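Local coordinates for protein cysteine hydrolase (Pseudomonas syringae pv. phaseolicola 1448A, PDB 3IRV) that probably acts as a hydrolase of the isochorismatase-like cysteine hydrolase family, its natural substrate not being established, at residues Met30-Val33 and Phe34-Thr38; Tyr88-Val91 and Asp92-Ala96; Leu197-Ile200 and Ala201-Gly205. One frame throughout, in Å; residues are numbered along the deposited sequence.

Contact 1: Met30-Val33 and Phe34-Thr38; sequences MQKV and FCEPT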
ATOM      1  N   MET A  30     -16.585  -2.683  -7.039  1.00 11.15           N
ATOM      2  CA  MET A  30     -17.784  -1.906  -7.404  1.00 12.34           C
ATOM      3  C   MET A  30     -19.069  -2.642  -6.984  1.00 11.41           C
ATOM      4  O   MET A  30     -19.944  -2.969  -7.799  1.00 13.90           O
ATOM      5  CB  MET A  30     -17.731  -1.432  -8.865  1.00 11.15           C
ATOM      6  CG  MET A  30     -16.626  -0.366  -9.100  1.00 15.96           C
ATOM      7  SD  MET A  30     -16.811   1.191  -8.159  1.00  6.77           S
ATOM      8  CE  MET A  30     -18.132   1.959  -9.207  1.00 15.80           C
ATOM      9  N   GLN A  31     -19.164  -2.826  -5.670  1.00 13.23           N
ATOM     10  CA  GLN A  31     -20.214  -3.614  -5.029  1.00 12.25           C
ATOM     11  C   GLN A  31     -21.247  -2.681  -4.424  1.00 12.45           C
ATOM     12  O   GLN A  31     -20.943  -1.512  -4.073  1.00 13.80           O
ATOM     13  CB  GLN A  31     -19.599  -4.476  -3.920  1.00 11.73           C
ATOM     14  CG  GLN A  31     -18.634  -5.552  -4.433  1.00 11.26           C
ATOM     15  CD  GLN A  31     -17.779  -6.104  -3.339  1.00 13.74           C
ATOM     16  OE1 GLN A  31     -16.669  -5.604  -3.112  1.00 13.21           O
ATOM     17  NE2 GLN A  31     -18.290  -7.110  -2.610  1.00 11.83           N
ATOM     18  N   LYS A  32     -22.477  -3.195  -4.250  1.00 11.97           N
ATOM     19  CA  LYS A  32     -23.549  -2.329  -3.708  1.00 14.50           C
ATOM     20  C   LYS A  32     -23.218  -1.729  -2.331  1.00 13.65           C
ATOM     21  O   LYS A  32     -23.599  -0.593  -2.028  1.00 16.68           O
ATOM     22  CB  LYS A  32     -24.862  -3.117  -3.640  1.00 14.73           C
ATOM     23  CG  LYS A  32     -25.330  -3.541  -5.009  1.00 13.06           C
ATOM     24  CD  LYS A  32     -26.517  -4.491  -4.945  1.00 17.97           C
ATOM     25  CE  LYS A  32     -27.227  -4.515  -6.274  1.00 36.77           C
ATOM     26  NZ  LYS A  32     -28.076  -5.729  -6.467  1.00 35.96           N
ATOM     27  N   VAL A  33     -22.492  -2.484  -1.498  1.00 11.95           N
ATOM     28  CA  VAL A  33     -22.116  -2.035  -0.167  1.00 12.93           C
ATOM     29  C   VAL A  33     -21.268  -0.723  -0.177  1.00 15.84           C
ATOM     30  O   VAL A  33     -21.341   0.077   0.776  1.00 15.49           O
ATOM     31  CB  VAL A  33     -21.419  -3.196   0.601  1.00 14.59           C
ATOM     32  CG1 VAL A  33     -20.103  -3.560  -0.074  1.00 13.74           C
ATOM     33  CG2 VAL A  33     -21.252  -2.885   2.088  1.00 15.53           C
ATOM     34  N   PHE A  34     -20.517  -0.498  -1.269  1.00 14.19           N
ATOM     35  CA  PHE A  34     -19.739   0.748  -1.459  1.00 14.33           C
ATOM     36  C   PHE A  34     -20.435   1.781  -2.345  1.00 17.07           C
ATOM     37  O   PHE A  34     -20.162   2.968  -2.220  1.00 15.86           O
ATOM     38  CB  PHE A  34     -18.370   0.450  -2.073  1.00 14.48           C
ATOM     39  CG  PHE A  34     -17.562  -0.534  -1.281  1.00 17.37           C
ATOM     40  CD1 PHE A  34     -16.971  -0.152  -0.085  1.00 23.25           C
ATOM     41  CD2 PHE A  34     -17.367  -1.837  -1.744  1.00 12.90           C
ATOM     42  CE1 PHE A  34     -16.214  -1.072   0.653  1.00 25.42           C
ATOM     43  CE2 PHE A  34     -16.635  -2.755  -1.023  1.00 20.72           C
ATOM     44  CZ  PHE A  34     -16.057  -2.389   0.178  1.00 21.93           C
ATOM     45  N   CYS A  35     -21.323   1.324  -3.235  1.00 14.92           N
ATOM     46  CA  CYS A  35     -21.874   2.196  -4.269  1.00 13.14           C
ATOM     47  C   CYS A  35     -23.303   2.692  -4.015  1.00 19.46           C
ATOM     48  O   CYS A  35     -23.717   3.706  -4.592  1.00 20.83           O
ATOM     49  CB  CYS A  35     -21.821   1.503  -5.628  1.00 16.22           C
ATOM     50  SG  CYS A  35     -20.130   1.207  -6.182  1.00 17.80           S
ATOM     51  N   GLU A  36     -24.081   1.969  -3.211  1.00 16.86           N
ATOM     52  CA  GLU A  36     -25.453   2.438  -2.925  1.00 18.73           C
ATOM     53  C   GLU A  36     -25.462   3.322  -1.698  1.00 17.66           C
ATOM     54  O   GLU A  36     -24.770   3.041  -0.727  1.00 19.28           O
ATOM     55  CB  GLU A  36     -26.374   1.250  -2.678  1.00 19.72           C
ATOM     56  CG  GLU A  36     -26.526   0.406  -3.899  1.00 23.32           C
ATOM     57  CD  GLU A  36     -27.577  -0.677  -3.742  1.00 40.90           C
ATOM     58  OE1 GLU A  36     -27.924  -1.049  -2.590  1.00 40.69           O
ATOM     59  OE2 GLU A  36     -28.042  -1.160  -4.791  1.00 40.35           O
ATOM     60  N   PRO A  37     -26.249   4.414  -1.727  1.00 23.31           N
ATOM     61  CA  PRO A  37     -26.337   5.328  -0.581  1.00 23.52           C
ATOM     62  C   PRO A  37     -26.722   4.644   0.732  1.00 21.43           C
ATOM     63  O   PRO A  37     -26.281   5.071   1.800  1.00 28.84           O
ATOM     64  CB  PRO A  37     -27.418   6.332  -1.018  1.00 24.19           C
ATOM     65  CG  PRO A  37     -27.310   6.346  -2.518  1.00 22.65           C
ATOM     66  CD  PRO A  37     -27.034   4.891  -2.884  1.00 23.21           C
ATOM     67  N   THR A  38     -27.495   3.562   0.631  1.00 23.47           N
ATOM     68  CA  THR A  38     -27.908   2.783   1.791  1.00 27.46           C
ATOM     69  C   THR A  38     -26.871   1.722   2.181  1.00 29.53           C
ATOM     70  O   THR A  38     -27.047   1.018   3.176  1.00 29.00           O
ATOM     71  CB  THR A  38     -29.257   2.068   1.539  1.00 23.46           C
ATOM     72  OG1 THR A  38     -29.195   1.323   0.320  1.00 27.87           O
ATOM     73  CG2 THR A  38     -30.398   3.079   1.457  1.00 37.23           C
TER
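K32 on the short helix 32-35 and E36 just after it lie alongside each other one turn apart, pointing the same way. From its root outward, K32 follows the glutamate carboxylate: CB rests against E36 CD at 3.7 Å, CG is 3.6 Å from E36 OE2, and CD and CE continue past that same oxygen. The extended chain then carries the ammonium on, leaving K32 NZ 4.9 Å from E36 OE2. The opposite charges may attract at this range, but the contact itself is methylene against carboxylate. The backbones are joined as well: E36 N donates to K32 O at 2.9 Å in a nearly straight bond (164°).

Q31, the N-cap residue, turns its carbonyl into the helix, where O accepts from both F34 N and C35 N; the second donor lies in the carbonyl plane, the first well above it. Its side chain runs beside F34 and brings Q31 OE1 to the ring edge, 3.5 Å from F34 CE2, with amide and ring planes 62° apart. The amide is fixed by H72 N at OE1 and V102 O at NE2. V33 CG1 lies over one face of the same ring in a CH-pi contact, 3.9 Å from the centroid of F34. Separately, the M30 chain folds at both of its outer torsions, which brings M30 CE to C35 SG at 3.7 Å.

The helix follows strand 23-28 closely in sequence. Q31 ties it to the end of the neighbouring parallel strand 66-72 through H72, while backbone bonds from M30, K32 and V33 hold it to the loop segment D101-I105, and F34 packs on L41.

Contact 2: Tyr88-Val91 and Asp92-Ala96; sequences YPNV and DQILA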
ATOM      1  N   TYR A  88     -12.631  -3.495  11.255  1.00 15.87           N
ATOM      2  CA  TYR A  88     -14.043  -3.284  10.925  1.00 17.15           C
ATOM      3  C   TYR A  88     -14.864  -4.323  11.702  1.00 15.25           C
ATOM      4  O   TYR A  88     -15.076  -5.437  11.218  1.00 13.65           O
ATOM      5  CB  TYR A  88     -14.255  -3.467   9.432  1.00 15.37           C
ATOM      6  CG  TYR A  88     -13.809  -2.292   8.606  1.00 13.19           C
ATOM      7  CD1 TYR A  88     -14.726  -1.293   8.226  1.00 19.11           C
ATOM      8  CD2 TYR A  88     -12.475  -2.160   8.194  1.00 14.05           C
ATOM      9  CE1 TYR A  88     -14.320  -0.206   7.440  1.00 17.19           C
ATOM     10  CE2 TYR A  88     -12.062  -1.094   7.405  1.00 16.07           C
ATOM     11  CZ  TYR A  88     -12.990  -0.111   7.031  1.00 20.78           C
ATOM     12  OH  TYR A  88     -12.587   0.953   6.249  1.00 19.80           O
ATOM     13  N   PRO A  89     -15.264  -3.993  12.941  1.00 16.18           N
ATOM     14  CA  PRO A  89     -15.965  -4.956  13.818  1.00 15.71           C
ATOM     15  C   PRO A  89     -17.211  -5.622  13.244  1.00 15.22           C
ATOM     16  O   PRO A  89     -17.524  -6.725  13.655  1.00 17.05           O
ATOM     17  CB  PRO A  89     -16.346  -4.110  15.052  1.00 15.29           C
ATOM     18  CG  PRO A  89     -15.223  -3.092  15.095  1.00 19.18           C
ATOM     19  CD  PRO A  89     -15.003  -2.712  13.639  1.00 18.83           C
ATOM     20  N   ASN A  90     -17.883  -4.964  12.307  1.00 16.04           N
ATOM     21  CA  ASN A  90     -19.112  -5.517  11.718  1.00 16.25           C
ATOM     22  C   ASN A  90     -18.867  -6.271  10.400  1.00 15.82           C
ATOM     23  O   ASN A  90     -19.822  -6.636   9.704  1.00 15.29           O
ATOM     24  CB  ASN A  90     -20.149  -4.399  11.505  1.00 21.27           C
ATOM     25  CG  ASN A  90     -19.659  -3.292  10.563  1.00 27.92           C
ATOM     26  OD1 ASN A  90     -18.461  -3.177  10.281  1.00 28.36           O
ATOM     27  ND2 ASN A  90     -20.597  -2.448  10.088  1.00 26.92           N
ATOM     28  N   VAL A  91     -17.591  -6.491  10.054  1.00 13.27           N
ATOM     29  CA  VAL A  91     -17.282  -7.016   8.721  1.00 14.44           C
ATOM     30  C   VAL A  91     -18.048  -8.301   8.395  1.00 15.07           C
ATOM     31  O   VAL A  91     -18.510  -8.466   7.273  1.00 14.65           O
ATOM     32  CB  VAL A  91     -15.771  -7.235   8.512  1.00 15.17           C
ATOM     33  CG1 VAL A  91     -15.188  -8.252   9.513  1.00 18.32           C
ATOM     34  CG2 VAL A  91     -15.469  -7.609   7.053  1.00 15.13           C
ATOM     35  N   ASP A  92     -18.212  -9.194   9.376  1.00 15.01           N
ATOM     36  CA  ASP A  92     -18.840 -10.497   9.075  1.00 15.36           C
ATOM     37  C   ASP A  92     -20.319 -10.371   8.760  1.00 16.86           C
ATOM     38  O   ASP A  92     -20.918 -11.312   8.220  1.00 18.49           O
ATOM     39  CB  ASP A  92     -18.619 -11.539  10.183  1.00 19.24           C
ATOM     40  CG  ASP A  92     -17.141 -11.841  10.412  1.00 22.20           C
ATOM     41  OD1 ASP A  92     -16.341 -11.782   9.446  1.00 15.40           O
ATOM     42  OD2 ASP A  92     -16.768 -12.107  11.563  1.00 20.62           O
ATOM     43  N   GLN A  93     -20.902  -9.235   9.131  1.00 15.27           N
ATOM     44  CA  GLN A  93     -22.329  -8.988   8.936  1.00 17.30           C
ATOM     45  C   GLN A  93     -22.629  -8.075   7.764  1.00 24.57           C
ATOM     46  O   GLN A  93     -23.799  -7.810   7.477  1.00 22.02           O
ATOM     47  CB  GLN A  93     -22.928  -8.356  10.199  1.00 21.69           C
ATOM     48  CG  GLN A  93     -23.187  -9.364  11.333  1.00 26.71           C
ATOM     49  CD  GLN A  93     -21.926  -9.770  12.064  1.00 41.61           C
ATOM     50  OE1 GLN A  93     -21.142  -8.917  12.499  1.00 39.63           O
ATOM     51  NE2 GLN A  93     -21.718 -11.079  12.199  1.00 40.62           N
ATOM     52  N   ILE A  94     -21.592  -7.509   7.152  1.00 15.97           N
ATOM     53  CA  ILE A  94     -21.794  -6.613   6.007  1.00 14.27           C
ATOM     54  C   ILE A  94     -21.135  -7.065   4.702  1.00 15.61           C
ATOM     55  O   ILE A  94     -21.603  -6.693   3.618  1.00 16.67           O
ATOM     56  CB  ILE A  94     -21.430  -5.138   6.307  1.00 16.48           C
ATOM     57  CG1 ILE A  94     -19.953  -5.006   6.672  1.00 20.33           C
ATOM     58  CG2 ILE A  94     -22.347  -4.596   7.436  1.00 18.30           C
ATOM     59  CD1 ILE A  94     -19.482  -3.550   6.772  1.00 21.07           C
ATOM     60  N   LEU A  95     -20.082  -7.880   4.809  1.00 13.15           N
ATOM     61  CA  LEU A  95     -19.389  -8.383   3.619  1.00 12.18           C
ATOM     62  C   LEU A  95     -19.539  -9.910   3.495  1.00 13.34           C
ATOM     63  O   LEU A  95     -18.844 -10.539   2.705  1.00 12.27           O
ATOM     64  CB  LEU A  95     -17.895  -7.986   3.615  1.00 12.78           C
ATOM     65  CG  LEU A  95     -17.588  -6.476   3.484  1.00 12.92           C
ATOM     66  CD1 LEU A  95     -16.087  -6.244   3.474  1.00 15.07           C
ATOM     67  CD2 LEU A  95     -18.181  -5.844   2.233  1.00 13.28           C
ATOM     68  N   ALA A  96     -20.491 -10.478   4.237  1.00 13.92           N
ATOM     69  CA  ALA A  96     -20.748 -11.916   4.188  1.00 14.07           C
ATOM     70  C   ALA A  96     -21.224 -12.325   2.782  1.00 14.39           C
ATOM     71  O   ALA A  96     -21.954 -11.568   2.129  1.00 12.91           O
ATOM     72  CB  ALA A  96     -21.808 -12.274   5.215  1.00 13.66           C
TER
HETATM   73  O   HOH W   1     -18.220  -9.029  12.239  1.00 19.19           O
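A type I beta turn from Y88 to V91, closed by V91 N to Y88 O, leads into the weakly bonded helix 91-94, where Q93 N donates to N90 O at 2.9 Å and V91 O takes two donors, I94 N and L95 N. Of these, L95 N makes the straighter bond to V91 O at 3.0 Å (160°), close to the carbonyl plane, whereas I94 N approaches V91 O from well above that plane at 3.2 Å.

Among the side chains, N90 and I94 cross at a slant. I94 CD1 touches the carboxamide, 3.7 Å from N90 ND2 and as close to OD1, so a methyl meets the polar end of the asparagine. With chi1 at 60°, N90 CG sits between its own backbone N and carbonyl carbon, which keeps the amide near the turn and beside this methyl. One turn along, V91 CG2 meets L95 CD1 at 3.9 Å, a van der Waals contact between methyls. V91 also packs on M84 and R85 of helix 83-87.

A single water joins turn and helix start: it donates to P89 O and to Q93 OE1, and accepts from D92 N at 2.9 Å. The bend of Q93 at chi2 brings OE1 back toward the turn to meet it. The D92 carboxylate is engaged outside the turn: OD2 in a salt bridge with R85, OD1 bonded to T81 OG1.

Polar bonds therefore do most of the fastening here: the water gives D92 N, near the start of the helix, an acceptor and bridges two oxygens that could not bond directly, while the arginine probably favours a charged D92 and ties the short helix back to helix 83-87.

Contact 3: Leu197-Ile200 and Ala201-Gly205; sequences LTTI and AYEFG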
ATOM      1  N   LEU A 197      -3.009   9.736  -6.101  1.00 14.25           N
ATOM      2  CA  LEU A 197      -2.640   9.755  -7.520  1.00 11.30           C
ATOM      3  C   LEU A 197      -1.197  10.237  -7.714  1.00 10.95           C
ATOM      4  O   LEU A 197      -0.447   9.719  -8.568  1.00 12.84           O
ATOM      5  CB  LEU A 197      -3.624  10.621  -8.309  1.00 12.10           C
ATOM      6  CG  LEU A 197      -5.054  10.089  -8.344  1.00 14.59           C
ATOM      7  CD1 LEU A 197      -5.881  11.084  -9.156  1.00 14.24           C
ATOM      8  CD2 LEU A 197      -5.126   8.707  -9.009  1.00 14.55           C
ATOM      9  N   THR A 198      -0.809  11.230  -6.905  1.00 12.76           N
ATOM     10  CA  THR A 198       0.559  11.768  -6.965  1.00 12.62           C
ATOM     11  C   THR A 198       1.560  10.654  -6.562  1.00 14.54           C
ATOM     12  O   THR A 198       2.581  10.408  -7.242  1.00 15.09           O
ATOM     13  CB  THR A 198       0.675  13.007  -6.048  1.00 14.04           C
ATOM     14  OG1 THR A 198      -0.177  14.052  -6.566  1.00 14.93           O
ATOM     15  CG2 THR A 198       2.133  13.531  -6.020  1.00 15.62           C
ATOM     16  N   THR A 199       1.241   9.955  -5.479  1.00 11.32           N
ATOM     17  CA  THR A 199       2.077   8.849  -5.014  1.00 11.35           C
ATOM     18  C   THR A 199       2.188   7.748  -6.064  1.00 11.74           C
ATOM     19  O   THR A 199       3.279   7.257  -6.382  1.00 14.06           O
ATOM     20  CB  THR A 199       1.502   8.279  -3.712  1.00 13.47           C
ATOM     21  OG1 THR A 199       1.560   9.301  -2.711  1.00 15.20           O
ATOM     22  CG2 THR A 199       2.310   7.059  -3.214  1.00 12.50           C
ATOM     23  N   ILE A 200       1.050   7.370  -6.639  1.00 14.04           N
ATOM     24  CA  ILE A 200       1.094   6.355  -7.712  1.00 11.86           C
ATOM     25  C   ILE A 200       1.976   6.803  -8.883  1.00 13.29           C
ATOM     26  O   ILE A 200       2.803   6.022  -9.379  1.00 14.05           O
ATOM     27  CB  ILE A 200      -0.308   5.980  -8.199  1.00 13.10           C
ATOM     28  CG1 ILE A 200      -1.120   5.377  -7.051  1.00  9.63           C
ATOM     29  CG2 ILE A 200      -0.226   5.054  -9.442  1.00 12.75           C
ATOM     30  CD1 ILE A 200      -2.650   5.482  -7.316  1.00 10.92           C
ATOM     31  N   ALA A 201       1.814   8.062  -9.326  1.00 11.42           N
ATOM     32  CA  ALA A 201       2.600   8.545 -10.466  1.00 14.59           C
ATOM     33  C   ALA A 201       4.118   8.637 -10.161  1.00 12.26           C
ATOM     34  O   ALA A 201       4.949   8.527 -11.063  1.00 13.80           O
ATOM     35  CB  ALA A 201       2.068   9.898 -10.898  1.00 12.73           C
ATOM     36  N   TYR A 202       4.464   8.843  -8.891  1.00  9.86           N
ATOM     37  CA  TYR A 202       5.879   8.996  -8.532  1.00 12.72           C
ATOM     38  C   TYR A 202       6.508   7.648  -8.186  1.00 16.12           C
ATOM     39  O   TYR A 202       7.708   7.443  -8.390  1.00 15.60           O
ATOM     40  CB  TYR A 202       6.014   9.948  -7.342  1.00 13.41           C
ATOM     41  CG  TYR A 202       7.376  10.597  -7.210  1.00 13.01           C
ATOM     42  CD1 TYR A 202       7.644  11.827  -7.827  1.00 18.17           C
ATOM     43  CD2 TYR A 202       8.391   9.995  -6.448  1.00 18.64           C
ATOM     44  CE1 TYR A 202       8.907  12.437  -7.691  1.00 19.00           C
ATOM     45  CE2 TYR A 202       9.644  10.595  -6.306  1.00 18.07           C
ATOM     46  CZ  TYR A 202       9.890  11.807  -6.938  1.00 20.01           C
ATOM     47  OH  TYR A 202      11.139  12.375  -6.788  1.00 23.68           O
ATOM     48  N   GLU A 203       5.704   6.736  -7.629  1.00 12.92           N
ATOM     49  CA  GLU A 203       6.270   5.526  -7.009  1.00 11.79           C
ATOM     50  C   GLU A 203       5.874   4.194  -7.659  1.00 14.17           C
ATOM     51  O   GLU A 203       6.636   3.211  -7.550  1.00 13.21           O
ATOM     52  CB  GLU A 203       5.841   5.409  -5.537  1.00 12.85           C
ATOM     53  CG  GLU A 203       5.974   6.647  -4.666  1.00 14.11           C
ATOM     54  CD  GLU A 203       7.408   7.054  -4.369  1.00 15.85           C
ATOM     55  OE1 GLU A 203       8.370   6.395  -4.838  1.00 17.18           O
ATOM     56  OE2 GLU A 203       7.572   8.081  -3.669  1.00 16.54           O
ATOM     57  N   PHE A 204       4.669   4.105  -8.233  1.00 12.58           N
ATOM     58  CA  PHE A 204       4.123   2.766  -8.543  1.00 13.02           C
ATOM     59  C   PHE A 204       3.803   2.476 -10.003  1.00 13.34           C
ATOM     60  O   PHE A 204       3.749   1.305 -10.372  1.00 13.22           O
ATOM     61  CB  PHE A 204       2.842   2.454  -7.735  1.00 12.60           C
ATOM     62  CG  PHE A 204       2.966   2.694  -6.241  1.00 13.96           C
ATOM     63  CD1 PHE A 204       4.075   2.231  -5.523  1.00 13.52           C
ATOM     64  CD2 PHE A 204       1.946   3.353  -5.547  1.00 14.08           C
ATOM     65  CE1 PHE A 204       4.183   2.437  -4.153  1.00 14.53           C
ATOM     66  CE2 PHE A 204       2.048   3.578  -4.180  1.00 17.13           C
ATOM     67  CZ  PHE A 204       3.176   3.134  -3.487  1.00 15.62           C
ATOM     68  N   GLY A 205       3.533   3.493 -10.817  1.00 13.56           N
ATOM     69  CA  GLY A 205       3.222   3.208 -12.228  1.00 11.98           C
ATOM     70  C   GLY A 205       2.725   4.452 -12.955  1.00 14.90           C
ATOM     71  O   GLY A 205       3.220   5.553 -12.695  1.00 13.81           O
TER
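T199, I200 and F204 meet at the C-terminal end of helix 189-204, where the alpha-helical ladder widens into a pi-type turn. The backbone bonds record the change. A201 N reaches L197 O at 2.9 Å in a straight alpha-helical bond (160°), and Y202 N and E203 N continue the pattern to T198 O and T199 O. I200 O then accepts from two donors, F204 N at 2.9 Å and G205 N at 3.0 Å, which come from opposite faces of its carbonyl plane; the second, five residues on, is the bond of the wider turn.

Apolar packing runs along the side of these turns. F204 and T199 lie side by side and touch through T199 CG2, whereas I200 crosses F204 at about a right angle and sets I200 CG1 at the ring edge, 4.0 Å from F204 CD2. I200 and F204 both continue onto I157 of helix 149-162.

On the side facing the second subunit, each carboxylate oxygen of E203 is held by a tyrosine of that chain, OE1 by Y88 OH and OE2 by Y179 OH, while E203 O accepts from Y122 OH of the second subunit. An aromatic contact joins them, Y202 meeting the same Y179 edge to face. T199, by contrast, turns OG1 back to I195 O within its own helix, which leaves T199 CG2 against the phenylalanine ring, 3.6 Å from F204 CE2.

All three contacts are local, each formed within one continuous run of chain, and they follow in series without nesting or crossing. Contact 1 closes the turn after strand 23-28. Contact 2 comes after strand 66-72 and helix 83-87, and folds back onto contact 1, V33 CG1 packing on L95 CD2 at 3.8 Å; their centres are about 14 Å apart. Contact 3 lies in the last turns of helix 189-204, just before strand 206-208, across the chain's centre from contact 1, their centres about 27 Å apart. Within one chain contacts 2 and 3 do not touch, yet the dimer joins them: Y88 of one subunit bonds to E203 of the other.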